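Local coordinates for DNA mismatch repair protein MutL (Aquifex aeolicus, PDB 6LZI), which acts in DNA mismatch repair as an endonuclease whose Bergerat-fold ATPase domain binds adenine nucleotides, at residues E14-V19 with R45-K50; N26-K31 with L172-V177; V163-K168 with K232-I237; L189-K192 with E198-E201. All coordinates share one frame; numbering follows the deposited sequence.

Contact 1: residues E14-V19 with R45-K50; sequences ESPVDV and RLIRVK
I47 reaches out from strand 46-51 and ends against P16 and V19 on the first turn of helix 16-29. Its CD1 methyl does most of the touching. I47 CD1 lies 3.7 Å from P16 CB, with P16 CA almost as near. V19 meets the same methyl through its branch point: V19 CB is 3.8 Å from I47 CD1. The other branch joins in as well, with I47 CG2 at 4.0 Å from V19 CG1. The side chains of V19 and I47 cross obliquely. No hydrogen bond links the two segments.

The torsions set the methyls where they touch. I47 carries CG1 anti to its carbonyl carbon (chi1 -65°). Its chi2 of 148° falls short of full extension, and at this setting CD1 touches both helix residues. V19 holds CG1 anti to the backbone N (chi1 177°), where it meets both methyls of I47.

The helix start is held separately. S15 is the N-cap residue. D18 OD2 turns back to accept E14 N at 2.8 Å, on the anti side of the carboxylate. S15 N gives the same oxygen a weak second bond. V17 points away from the strand and packs on K162 and L166 of helix 156-173.

The strand side continues along the helix, where I47 also touches V20 and V49 touches L23, V24 and S27. Here the helix is laid on the sheet by apolar side chains, as in the alpha/beta sandwich of the Bergerat ATP-binding fold, shared with DNA gyrase B and HSP90.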
loop_
_atom_site.group_PDB
_atom_site.type_symbol
_atom_site.label_atom_id
_atom_site.label_comp_id
_atom_site.label_asym_id
_atom_site.label_seq_id
_atom_site.Cartn_x
_atom_site.Cartn_y
_atom_site.Cartn_z
ATOM N N GLU A 14 -14.822 -0.034 -3.615
ATOM C CA GLU A 14 -15.890 -0.605 -2.795
ATOM C C GLU A 14 -15.767 -0.210 -1.339
ATOM O O GLU A 14 -16.746 -0.325 -0.602
ATOM C CB GLU A 14 -15.858 -2.131 -2.907
ATOM C CG GLU A 14 -15.935 -2.486 -4.367
ATOM C CD GLU A 14 -16.077 -3.967 -4.597
ATOM O OE1 GLU A 14 -15.193 -4.726 -4.171
ATOM O OE2 GLU A 14 -17.113 -4.331 -5.197
ATOM N N SER A 15 -14.583 0.179 -0.897
ATOM C CA SER A 15 -14.352 0.406 0.525
ATOM C C SER A 15 -13.098 1.239 0.679
ATOM O O SER A 15 -12.340 1.438 -0.278
ATOM C CB SER A 15 -14.247 -0.919 1.322
ATOM O OG SER A 15 -13.045 -1.636 1.134
ATOM N N PRO A 16 -12.843 1.737 1.872
ATOM C CA PRO A 16 -11.627 2.551 2.094
ATOM C C PRO A 16 -10.329 1.884 1.674
ATOM O O PRO A 16 -9.477 2.585 1.151
ATOM C CB PRO A 16 -11.637 2.834 3.610
ATOM C CG PRO A 16 -13.211 2.841 3.913
ATOM C CD PRO A 16 -13.767 1.701 3.042
ATOM N N VAL A 17 -10.143 0.572 1.862
ATOM C CA VAL A 17 -8.863 -0.015 1.474
ATOM C C VAL A 17 -8.616 0.167 -0.018
ATOM O O VAL A 17 -7.461 0.335 -0.455
ATOM C CB VAL A 17 -8.827 -1.497 1.908
ATOM C CG1 VAL A 17 -9.656 -2.348 1.008
ATOM C CG2 VAL A 17 -7.330 -2.019 1.966
ATOM N N ASP A 18 -9.669 0.183 -0.817
ATOM C CA ASP A 18 -9.467 0.292 -2.261
ATOM C C ASP A 18 -8.941 1.671 -2.608
ATOM O O ASP A 18 -8.176 1.843 -3.565
ATOM C CB ASP A 18 -10.762 0.066 -3.026
ATOM C CG ASP A 18 -11.315 -1.321 -2.836
ATOM O OD1 ASP A 18 -10.521 -2.300 -2.798
ATOM O OD2 ASP A 18 -12.558 -1.445 -2.677
ATOM N N VAL A 19 -9.447 2.678 -1.888
ATOM C CA VAL A 19 -8.944 4.028 -2.021
ATOM C C VAL A 19 -7.461 4.105 -1.648
ATOM O O VAL A 19 -6.653 4.711 -2.374
ATOM C CB VAL A 19 -9.759 4.985 -1.170
ATOM C CG1 VAL A 19 -9.116 6.394 -1.314
ATOM C CG2 VAL A 19 -11.198 4.987 -1.619
ATOM N N ARG A 45 -14.378 8.051 7.332
ATOM C CA ARG A 45 -14.460 9.478 7.506
ATOM C C ARG A 45 -13.354 10.258 6.805
ATOM O O ARG A 45 -13.635 11.313 6.223
ATOM C CB ARG A 45 -14.521 9.814 9.019
ATOM C CG ARG A 45 -14.452 11.251 9.296
ATOM C CD ARG A 45 -14.925 11.590 10.695
ATOM N NE ARG A 45 -14.984 13.038 10.839
ATOM C CZ ARG A 45 -15.970 13.789 10.348
ATOM N NH1 ARG A 45 -17.004 13.235 9.703
ATOM N NH2 ARG A 45 -15.913 15.096 10.494
ATOM N N LEU A 46 -12.108 9.804 6.878
ATOM C CA LEU A 46 -11.013 10.418 6.140
ATOM C C LEU A 46 -10.005 9.354 5.782
ATOM O O LEU A 46 -9.568 8.568 6.635
ATOM C CB LEU A 46 -10.331 11.511 6.980
ATOM C CG LEU A 46 -9.055 12.035 6.304
ATOM C CD1 LEU A 46 -9.254 12.933 5.123
ATOM C CD2 LEU A 46 -8.196 12.626 7.466
ATOM N N ILE A 47 -9.556 9.422 4.539
ATOM C CA ILE A 47 -8.361 8.774 4.055
ATOM C C ILE A 47 -7.477 9.869 3.504
ATOM O O ILE A 47 -7.918 10.629 2.609
ATOM C CB ILE A 47 -8.740 7.793 2.900
ATOM C CG1 ILE A 47 -9.633 6.652 3.435
ATOM C CG2 ILE A 47 -7.529 7.141 2.289
ATOM C CD1 ILE A 47 -10.612 6.173 2.382
ATOM N N ARG A 48 -6.230 9.947 4.003
ATOM C CA ARG A 48 -5.244 10.927 3.557
ATOM C C ARG A 48 -3.957 10.189 3.206
ATOM O O ARG A 48 -3.520 9.310 3.970
ATOM C CB ARG A 48 -4.954 11.968 4.652
ATOM C CG ARG A 48 -3.984 12.956 4.136
ATOM C CD ARG A 48 -3.741 14.103 5.124
ATOM N NE ARG A 48 -3.263 13.577 6.398
ATOM C CZ ARG A 48 -1.995 13.324 6.670
ATOM N NH1 ARG A 48 -1.035 13.532 5.748
ATOM N NH2 ARG A 48 -1.688 12.846 7.867
ATOM N N VAL A 49 -3.406 10.489 2.021
ATOM C CA VAL A 49 -2.126 9.917 1.598
ATOM C C VAL A 49 -1.246 11.041 1.125
ATOM O O VAL A 49 -1.593 11.763 0.188
ATOM C CB VAL A 49 -2.322 8.858 0.496
ATOM C CG1 VAL A 49 -0.973 8.246 0.004
ATOM C CG2 VAL A 49 -3.168 7.724 0.992
ATOM N N LYS A 50 -0.088 11.130 1.730
ATOM C CA LYS A 50 0.874 12.167 1.514
ATOM C C LYS A 50 2.116 11.458 1.006
ATOM O O LYS A 50 2.530 10.443 1.584
ATOM C CB LYS A 50 1.194 12.865 2.787
ATOM C CG LYS A 50 2.176 14.083 2.576
ATOM C CD LYS A 50 2.341 14.618 3.989
ATOM C CE LYS A 50 3.210 15.880 4.020
ATOM N NZ LYS A 50 4.578 15.394 3.776
#

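Contact 2: residues N26-K31 with L172-V177; sequences NSLDAK and LTNPEV. With MG (magnesium ion), chain B; ADP (adenosine-5'-diphosphate), chain H.
L28 points from helix 16-29 toward N174 and V177. Its CD1 meets the amide of N174, with L28 CD1 and N174 ND2 3.7 Å apart. Its CD2 touches both methyls of V177, and L28 CD2 to V177 CG2 is 4.1 Å. N174 ND2 donates to Y170 O, which holds the amide in place. Cutting L28 to an alanine is likely to open a gap and leave V177 and the N174 amide without their apolar cover.

N26 serves the nucleotide. Its CB lies 3.3 Å from N7 of the ADP adenine. CG stands anti to the carbonyl carbon (chi1 -78°), which carries the amide to the metal; N26 CG is 3.0 Å from the magnesium ion. At the tip the two amide atoms divide the work. N26 OD1 binds the magnesium ion at 2.0 Å. N26 ND2 donates to ADP O2A at 2.7 Å, and that oxygen also binds the magnesium. ADP O1B and three waters complete six ligands. D29 OD2 accepts a bond from one of these waters, as a second-shell residue.

The helix closes in a Schellman motif, with K31 at C-prime. A metal-binding asparagine on this helix is typical of the Bergerat-fold nucleotide site.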
loop_
_atom_site.group_PDB
_atom_site.type_symbol
_atom_site.label_atom_id
_atom_site.label_comp_id
_atom_site.label_asym_id
_atom_site.label_seq_id
_atom_site.Cartn_x
_atom_site.Cartn_y
_atom_site.Cartn_z
ATOM N N ASN A 26 -0.281 5.381 -6.656
ATOM C CA ASN A 26 0.048 6.598 -7.376
ATOM C C ASN A 26 1.292 7.235 -6.779
ATOM O O ASN A 26 2.168 7.724 -7.514
ATOM C CB ASN A 26 -1.138 7.568 -7.322
ATOM C CG ASN A 26 -2.219 7.174 -8.296
ATOM O OD1 ASN A 26 -1.951 6.375 -9.191
ATOM N ND2 ASN A 26 -3.393 7.712 -8.177
ATOM N N SER A 27 1.422 7.151 -5.471
ATOM C CA SER A 27 2.635 7.712 -4.848
ATOM C C SER A 27 3.866 6.991 -5.320
ATOM O O SER A 27 4.906 7.609 -5.550
ATOM C CB SER A 27 2.579 7.584 -3.358
ATOM O OG SER A 27 1.435 8.362 -2.930
ATOM N N LEU A 28 3.793 5.657 -5.297
ATOM C CA LEU A 28 4.976 4.866 -5.723
ATOM C C LEU A 28 5.258 5.043 -7.214
ATOM O O LEU A 28 6.429 5.018 -7.646
ATOM C CB LEU A 28 4.731 3.398 -5.437
ATOM C CG LEU A 28 4.518 3.099 -3.951
ATOM C CD1 LEU A 28 4.129 1.644 -3.722
ATOM C CD2 LEU A 28 5.855 3.332 -3.193
ATOM N N ASP A 29 4.196 5.128 -8.033
ATOM C CA ASP A 29 4.356 5.464 -9.439
ATOM C C ASP A 29 5.111 6.775 -9.614
ATOM O O ASP A 29 5.901 6.920 -10.549
ATOM C CB ASP A 29 3.014 5.580 -10.165
ATOM C CG ASP A 29 2.285 4.240 -10.379
ATOM O OD1 ASP A 29 2.863 3.131 -10.203
ATOM O OD2 ASP A 29 1.082 4.347 -10.690
ATOM N N ALA A 30 4.892 7.738 -8.709
ATOM C CA ALA A 30 5.561 9.029 -8.751
ATOM C C ALA A 30 6.885 9.050 -7.979
ATOM O O ALA A 30 7.408 10.139 -7.701
ATOM C CB ALA A 30 4.643 10.115 -8.218
ATOM N N LYS A 31 7.459 7.869 -7.730
ATOM C CA LYS A 31 8.759 7.596 -7.109
ATOM C C LYS A 31 8.918 8.305 -5.787
ATOM O O LYS A 31 9.980 8.861 -5.457
ATOM C CB LYS A 31 9.954 7.882 -8.032
ATOM C CG LYS A 31 9.812 8.857 -9.167
ATOM C CD LYS A 31 11.071 8.783 -10.068
ATOM C CE LYS A 31 11.546 10.137 -10.586
ATOM N NZ LYS A 31 11.881 11.164 -9.531
ATOM N N LEU A 172 6.322 -4.561 2.169
ATOM C CA LEU A 172 7.147 -5.735 1.906
ATOM C C LEU A 172 7.782 -5.761 0.518
ATOM O O LEU A 172 8.783 -6.486 0.348
ATOM C CB LEU A 172 6.325 -6.998 2.139
ATOM C CG LEU A 172 6.087 -7.314 3.650
ATOM C CD1 LEU A 172 4.908 -8.323 3.875
ATOM C CD2 LEU A 172 7.315 -7.795 4.417
ATOM N N THR A 173 7.258 -5.033 -0.474
ATOM C CA THR A 173 7.885 -5.002 -1.789
ATOM C C THR A 173 8.562 -3.686 -2.085
ATOM O O THR A 173 9.011 -3.478 -3.202
ATOM C CB THR A 173 6.857 -5.272 -2.878
ATOM O OG1 THR A 173 5.706 -4.433 -2.702
ATOM C CG2 THR A 173 6.439 -6.715 -2.723
ATOM N N ASN A 174 8.591 -2.787 -1.120
ATOM C CA ASN A 174 9.190 -1.486 -1.325
ATOM C C ASN A 174 10.083 -1.143 -0.163
ATOM O O ASN A 174 9.776 -0.230 0.606
ATOM C CB ASN A 174 8.081 -0.448 -1.490
ATOM C CG ASN A 174 7.373 -0.589 -2.813
ATOM O OD1 ASN A 174 7.887 -0.133 -3.839
ATOM N ND2 ASN A 174 6.186 -1.257 -2.805
ATOM N N PRO A 175 11.163 -1.897 0.036
ATOM C CA PRO A 175 11.942 -1.689 1.248
ATOM C C PRO A 175 12.700 -0.387 1.206
ATOM O O PRO A 175 13.098 0.058 2.259
ATOM C CB PRO A 175 12.877 -2.923 1.299
ATOM C CG PRO A 175 13.030 -3.274 -0.061
ATOM C CD PRO A 175 11.668 -3.081 -0.700
ATOM N N GLU A 176 12.890 0.223 0.024
ATOM C CA GLU A 176 13.584 1.497 -0.119
ATOM C C GLU A 176 12.658 2.666 0.248
ATOM O O GLU A 176 13.118 3.817 0.324
ATOM C CB GLU A 176 14.097 1.613 -1.544
ATOM C CG GLU A 176 12.996 1.873 -2.616
ATOM C CD GLU A 176 12.220 0.651 -3.159
ATOM O OE1 GLU A 176 12.296 -0.495 -2.641
ATOM O OE2 GLU A 176 11.495 0.870 -4.174
ATOM N N VAL A 177 11.388 2.385 0.562
ATOM C CA VAL A 177 10.379 3.421 0.786
ATOM C C VAL A 177 10.001 3.443 2.255
ATOM O O VAL A 177 9.824 2.399 2.871
ATOM C CB VAL A 177 9.132 3.187 -0.082
ATOM C CG1 VAL A 177 8.022 4.271 0.172
ATOM C CG2 VAL A 177 9.604 3.277 -1.548
HETATM MG MG MG B . -3.184 5.375 -10.455
HETATM P PB ADP H . -3.304 6.176 -13.424
HETATM O O1B ADP H . -2.449 6.193 -12.202
HETATM O O2B ADP H . -2.642 6.924 -14.611
HETATM O O3B ADP H . -3.691 4.770 -13.827
HETATM P PA ADP H . -4.928 7.789 -11.699
HETATM O O1A ADP H . -6.336 8.298 -11.802
HETATM O O2A ADP H . -4.641 6.958 -10.495
HETATM O O3A ADP H . -4.657 6.962 -13.110
HETATM O "O5'" ADP H . -3.896 9.026 -11.573
HETATM C "C5'" ADP H . -3.944 9.827 -12.755
HETATM C "C4'" ADP H . -2.616 10.545 -12.968
HETATM O "O4'" ADP H . -2.438 11.493 -11.945
HETATM C "C3'" ADP H . -1.367 9.688 -12.945
HETATM O "O3'" ADP H . -1.073 9.222 -14.291
HETATM C "C2'" ADP H . -0.301 10.677 -12.514
HETATM O "O2'" ADP H . 0.047 11.384 -13.749
HETATM C "C1'" ADP H . -1.065 11.646 -11.646
HETATM N N9 ADP H . -0.930 11.355 -10.224
HETATM C C8 ADP H . -1.857 10.808 -9.391
HETATM N N7 ADP H . -1.377 10.714 -8.122
HETATM C C5 ADP H . -0.109 11.196 -8.192
HETATM C C6 ADP H . 0.943 11.365 -7.187
HETATM N N6 ADP H . 0.730 10.965 -5.903
HETATM N N1 ADP H . 2.124 11.901 -7.604
HETATM C C2 ADP H . 2.297 12.255 -8.945
HETATM N N3 ADP H . 1.376 12.151 -9.900
HETATM C C4 ADP H . 0.167 11.641 -9.538
HETATM O O HOH W 1 -1.756 3.918 -10.545
HETATM O O HOH W 2 -4.160 4.673 -8.593
HETATM O O HOH W 3 -4.617 4.145 -11.569
#

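Contact 3: residues V163-K168 with K232-I237; sequences VLELIK and KYYVFI
Y234 and E165 meet through one polar bond. Y234 OH donates to E165 OE2 at 3.2 Å. The oxygen receives it on its syn side, with the donor 25° out of the carboxylate plane. OE2 sits at the edge of the tyrosine ring, near the ring plane, and the carboxylate and ring planes are 40° apart. The two side chains cross at about a right angle. E165 gets there by a bend: its CB does not aim at the strand, but the turn at chi2 (-47°) brings the carboxylate closer.

This bond is the whole of the direct touch, and the segments bury just 70 Å² between them. The outer side is loose. E165 and K232 are both exposed. Their charges are opposite but not in contact, as E165 OE1 and K232 NZ stay 5.8 Å apart.

The inner side is packed more firmly, though by other residues. The Y234 ring meets the ring of F204. F236, two residues on, is buried against E169, L172 and T173 of helix 156-173 and against the ring of Y264. With a phenylalanine in place of Y234, the E165 carboxylate would probably lose its hydrogen bond and be set free to turn.

Strand 232-237 belongs to the five-stranded sheet of the S5-like part, while helix 156-173 packs on helix 16-29 of the ATPase part. The bond thus lies at the surface of a junction between the ATPase and S5-like parts, a pairing of domains known in MutL and other members of this ATPase superfamily.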
loop_
_atom_site.group_PDB
_atom_site.type_symbol
_atom_site.label_atom_id
_atom_site.label_comp_id
_atom_site.label_asym_id
_atom_site.label_seq_id
_atom_site.Cartn_x
_atom_site.Cartn_y
_atom_site.Cartn_z
ATOM N N VAL A 163 -6.636 -1.993 5.831
ATOM C CA VAL A 163 -5.700 -0.953 5.443
ATOM C C VAL A 163 -4.332 -1.240 6.044
ATOM O O VAL A 163 -3.305 -1.094 5.369
ATOM C CB VAL A 163 -6.215 0.444 5.882
ATOM C CG1 VAL A 163 -5.063 1.490 5.764
ATOM C CG2 VAL A 163 -7.351 0.860 5.036
ATOM N N LEU A 164 -4.306 -1.749 7.271
ATOM C CA LEU A 164 -3.034 -2.140 7.893
ATOM C C LEU A 164 -2.336 -3.239 7.102
ATOM O O LEU A 164 -1.132 -3.108 6.786
ATOM C CB LEU A 164 -3.244 -2.584 9.335
ATOM C CG LEU A 164 -1.944 -2.987 10.075
ATOM C CD1 LEU A 164 -0.932 -1.902 10.021
ATOM C CD2 LEU A 164 -2.305 -3.300 11.548
ATOM N N GLU A 165 -3.098 -4.296 6.721
ATOM C CA GLU A 165 -2.540 -5.373 5.891
ATOM C C GLU A 165 -2.063 -4.878 4.524
ATOM O O GLU A 165 -1.004 -5.291 4.038
ATOM C CB GLU A 165 -3.577 -6.488 5.654
ATOM C CG GLU A 165 -3.742 -7.469 6.837
ATOM C CD GLU A 165 -2.392 -7.952 7.372
ATOM O OE1 GLU A 165 -2.048 -7.639 8.544
ATOM O OE2 GLU A 165 -1.652 -8.600 6.592
ATOM N N LEU A 166 -2.853 -4.033 3.861
ATOM C CA LEU A 166 -2.427 -3.444 2.588
ATOM C C LEU A 166 -1.119 -2.689 2.707
ATOM O O LEU A 166 -0.266 -2.796 1.833
ATOM C CB LEU A 166 -3.516 -2.508 2.048
ATOM C CG LEU A 166 -3.144 -1.797 0.749
ATOM C CD1 LEU A 166 -3.206 -2.804 -0.434
ATOM C CD2 LEU A 166 -4.007 -0.530 0.488
ATOM N N ILE A 167 -0.969 -1.851 3.738
ATOM C CA ILE A 167 0.284 -1.071 3.828
ATOM C C ILE A 167 1.461 -1.997 4.126
ATOM O O ILE A 167 2.552 -1.821 3.586
ATOM C CB ILE A 167 0.183 0.042 4.885
ATOM C CG1 ILE A 167 -0.965 1.005 4.537
ATOM C CG2 ILE A 167 1.583 0.731 4.972
ATOM C CD1 ILE A 167 -0.862 1.671 3.141
ATOM N N LYS A 168 1.234 -3.052 4.925
ATOM C CA LYS A 168 2.289 -4.042 5.122
ATOM C C LYS A 168 2.693 -4.663 3.805
ATOM O O LYS A 168 3.884 -4.872 3.548
ATOM C CB LYS A 168 1.842 -5.125 6.115
ATOM C CG LYS A 168 1.772 -4.585 7.533
ATOM C CD LYS A 168 1.227 -5.644 8.501
ATOM C CE LYS A 168 1.152 -4.979 9.917
ATOM N NZ LYS A 168 0.975 -5.994 10.990
ATOM N N LYS A 232 1.696 -17.807 8.842
ATOM C CA LYS A 232 1.373 -16.778 7.857
ATOM C C LYS A 232 2.213 -17.004 6.603
ATOM O O LYS A 232 3.435 -17.208 6.718
ATOM C CB LYS A 232 1.662 -15.370 8.415
ATOM C CG LYS A 232 0.768 -14.918 9.589
ATOM C CD LYS A 232 -0.682 -14.707 9.152
ATOM C CE LYS A 232 -1.611 -14.348 10.335
ATOM N NZ LYS A 232 -1.438 -12.917 10.780
ATOM N N TYR A 233 1.576 -16.921 5.420
ATOM C CA TYR A 233 2.202 -17.360 4.164
ATOM C C TYR A 233 1.941 -16.334 3.074
ATOM O O TYR A 233 0.883 -16.358 2.428
ATOM C CB TYR A 233 1.687 -18.737 3.757
ATOM C CG TYR A 233 1.685 -19.654 4.927
ATOM C CD1 TYR A 233 0.586 -19.719 5.784
ATOM C CD2 TYR A 233 2.791 -20.423 5.215
ATOM C CE1 TYR A 233 0.603 -20.547 6.887
ATOM C CE2 TYR A 233 2.813 -21.275 6.318
ATOM C CZ TYR A 233 1.717 -21.336 7.145
ATOM O OH TYR A 233 1.734 -22.171 8.247
ATOM N N TYR A 234 2.924 -15.441 2.879
ATOM C CA TYR A 234 2.883 -14.361 1.911
ATOM C C TYR A 234 3.650 -14.746 0.657
ATOM O O TYR A 234 4.707 -15.386 0.722
ATOM C CB TYR A 234 3.479 -13.085 2.510
ATOM C CG TYR A 234 2.681 -12.532 3.660
ATOM C CD1 TYR A 234 2.761 -13.094 4.913
ATOM C CD2 TYR A 234 1.810 -11.455 3.472
ATOM C CE1 TYR A 234 1.999 -12.599 5.957
ATOM C CE2 TYR A 234 1.069 -10.937 4.519
ATOM C CZ TYR A 234 1.157 -11.536 5.753
ATOM O OH TYR A 234 0.424 -11.027 6.782
ATOM N N VAL A 235 3.106 -14.368 -0.487
ATOM C CA VAL A 235 3.676 -14.726 -1.774
ATOM C C VAL A 235 3.649 -13.506 -2.681
ATOM O O VAL A 235 2.586 -12.923 -2.927
ATOM C CB VAL A 235 2.913 -15.867 -2.459
ATOM C CG1 VAL A 235 3.585 -16.163 -3.778
ATOM C CG2 VAL A 235 2.853 -17.095 -1.565
ATOM N N PHE A 236 4.801 -13.167 -3.229
ATOM C CA PHE A 236 4.915 -12.061 -4.168
ATOM C C PHE A 236 5.517 -12.653 -5.422
ATOM O O PHE A 236 6.625 -13.193 -5.370
ATOM C CB PHE A 236 5.797 -10.931 -3.613
ATOM C CG PHE A 236 5.283 -10.357 -2.322
ATOM C CD1 PHE A 236 4.309 -9.361 -2.328
ATOM C CD2 PHE A 236 5.742 -10.836 -1.113
ATOM C CE1 PHE A 236 3.786 -8.847 -1.154
ATOM C CE2 PHE A 236 5.219 -10.306 0.118
ATOM C CZ PHE A 236 4.271 -9.303 0.080
ATOM N N ILE A 237 4.769 -12.610 -6.526
ATOM C CA ILE A 237 5.276 -13.079 -7.810
ATOM C C ILE A 237 5.556 -11.854 -8.671
ATOM O O ILE A 237 4.640 -11.091 -9.004
ATOM C CB ILE A 237 4.319 -14.070 -8.480
ATOM C CG1 ILE A 237 4.118 -15.279 -7.545
ATOM C CG2 ILE A 237 4.924 -14.551 -9.773
ATOM C CD1 ILE A 237 3.648 -16.564 -8.215
#

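Contact 4: residues L189-K192 with E198-E201; sequences LKLK and ERVE
L191 and K192 receive the side chain of R199 from helix 196-204. The strand comes to them from L189, which packs on I167 of helix 156-173 and pairs by its backbone with L181. At L191 the CB lies over one face of the R199 guanidinium, nearer its border than its middle. It is 3.9 Å from R199 NE. At K192 the backbone takes over. R199 NH2 donates to K192 O at 2.8 Å, with an N-H...O angle of 162°. The oxygen lies in the guanidinium plane, but NH2 stands above the carbonyl plane. A water closes a second path: it donates to K192 O at 2.8 Å and accepts from R199 NE. The K192 side chain leads off to a salt bridge with E178.

R199 bends at chi2 (55°) and chi3 (64°), which turns its flat end to the strand. The buried group has further partners, since NH2 also donates to V177 O and NH1 to A171 O. The guanidinium therefore ties helix 196-204 to the residue just past strand 186-191, the one just before strand 178-183 and the last turns of helix 156-173. Strand 186-191 is the outermost strand on this side of the eight-stranded sheet.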
loop_
_atom_site.group_PDB
_atom_site.type_symbol
_atom_site.label_atom_id
_atom_site.label_comp_id
_atom_site.label_asym_id
_atom_site.label_seq_id
_atom_site.Cartn_x
_atom_site.Cartn_y
_atom_site.Cartn_z
ATOM N N LEU A 189 1.828 2.342 12.364
ATOM C CA LEU A 189 2.841 1.603 11.600
ATOM C C LEU A 189 3.896 2.621 11.205
ATOM O O LEU A 189 3.544 3.727 10.787
ATOM C CB LEU A 189 2.218 0.885 10.388
ATOM C CG LEU A 189 2.923 0.094 9.271
ATOM C CD1 LEU A 189 3.656 1.005 8.310
ATOM C CD2 LEU A 189 3.856 -0.970 9.815
ATOM N N LYS A 190 5.172 2.294 11.413
ATOM C CA LYS A 190 6.247 3.193 10.996
ATOM C C LYS A 190 7.351 2.287 10.514
ATOM O O LYS A 190 7.892 1.523 11.322
ATOM C CB LYS A 190 6.817 4.071 12.116
ATOM C CG LYS A 190 5.863 4.863 12.855
ATOM C CD LYS A 190 4.991 4.044 13.828
ATOM C CE LYS A 190 5.759 3.203 14.829
ATOM N NZ LYS A 190 4.909 2.019 15.170
ATOM N N LEU A 191 7.645 2.344 9.227
ATOM C CA LEU A 191 8.715 1.548 8.634
ATOM C C LEU A 191 9.694 2.465 7.923
ATOM O O LEU A 191 9.304 3.160 6.997
ATOM C CB LEU A 191 8.121 0.551 7.638
ATOM C CG LEU A 191 7.271 -0.420 8.460
ATOM C CD1 LEU A 191 6.415 -1.209 7.520
ATOM C CD2 LEU A 191 8.186 -1.340 9.269
ATOM N N LYS A 192 10.971 2.466 8.353
ATOM C CA LYS A 192 11.973 3.259 7.669
ATOM C C LYS A 192 12.662 2.429 6.605
ATOM O O LYS A 192 12.586 1.192 6.593
ATOM C CB LYS A 192 12.986 3.789 8.669
ATOM C CG LYS A 192 12.134 4.501 9.749
ATOM C CD LYS A 192 11.794 5.873 9.351
ATOM C CE LYS A 192 11.735 6.760 10.611
ATOM N NZ LYS A 192 11.011 8.027 10.334
ATOM N N GLU A 198 15.757 -6.732 6.545
ATOM C CA GLU A 198 15.411 -5.849 7.662
ATOM C C GLU A 198 13.945 -5.444 7.612
ATOM O O GLU A 198 13.279 -5.371 8.664
ATOM C CB GLU A 198 16.276 -4.595 7.670
ATOM C CG GLU A 198 17.669 -4.891 8.095
ATOM C CD GLU A 198 18.686 -3.935 7.497
ATOM O OE1 GLU A 198 18.310 -2.963 6.778
ATOM O OE2 GLU A 198 19.889 -4.169 7.756
ATOM N N ARG A 199 13.424 -5.208 6.389
ATOM C CA ARG A 199 12.045 -4.757 6.227
ATOM C C ARG A 199 11.061 -5.885 6.553
ATOM O O ARG A 199 10.064 -5.668 7.258
ATOM C CB ARG A 199 11.858 -4.247 4.796
ATOM C CG ARG A 199 10.405 -3.973 4.355
ATOM C CD ARG A 199 9.696 -3.004 5.319
ATOM N NE ARG A 199 10.347 -1.696 5.309
ATOM C CZ ARG A 199 10.115 -0.722 4.445
ATOM N NH1 ARG A 199 9.249 -0.789 3.418
ATOM N NH2 ARG A 199 10.740 0.427 4.654
ATOM N N VAL A 200 11.362 -7.105 6.120
ATOM C CA VAL A 200 10.545 -8.239 6.529
ATOM C C VAL A 200 10.487 -8.349 8.035
ATOM O O VAL A 200 9.428 -8.600 8.605
ATOM C CB VAL A 200 11.085 -9.530 5.894
ATOM C CG1 VAL A 200 10.306 -10.707 6.404
ATOM C CG2 VAL A 200 10.801 -9.389 4.418
ATOM N N GLU A 201 11.637 -8.225 8.678
ATOM C CA GLU A 201 11.713 -8.492 10.097
ATOM C C GLU A 201 10.994 -7.406 10.895
ATOM O O GLU A 201 10.338 -7.708 11.902
ATOM C CB GLU A 201 13.166 -8.677 10.463
ATOM C CG GLU A 201 13.639 -9.986 9.873
ATOM C CD GLU A 201 15.076 -10.307 10.120
ATOM O OE1 GLU A 201 15.441 -11.454 9.856
ATOM O OE2 GLU A 201 15.829 -9.442 10.617
HETATM O O HOH W 4 12.116 -1.389 7.568
#

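In the fold
Contacts 1, 2 and 4 are buried; contact 3 lies at the surface. Contact 1 is purely apolar across its segments. Contact 2 has no hydrogen bond across its segments either; a leucine meets a valine and an asparagine amide, and metal and nucleotide lie on the other side of the helix. Contacts 3 and 4 rely on polar bonds, one at the surface, between an exposed glutamate and a partly exposed tyrosine, the other from a buried arginine to backbone oxygen. Helix 16-29 serves contacts 1 and 2. Helix 156-173 serves contacts 2 and 3. Contacts 1 and 4 reach the same sheet on opposite sides of the chain's centre. R199 links contact 4 to V177 of contact 2.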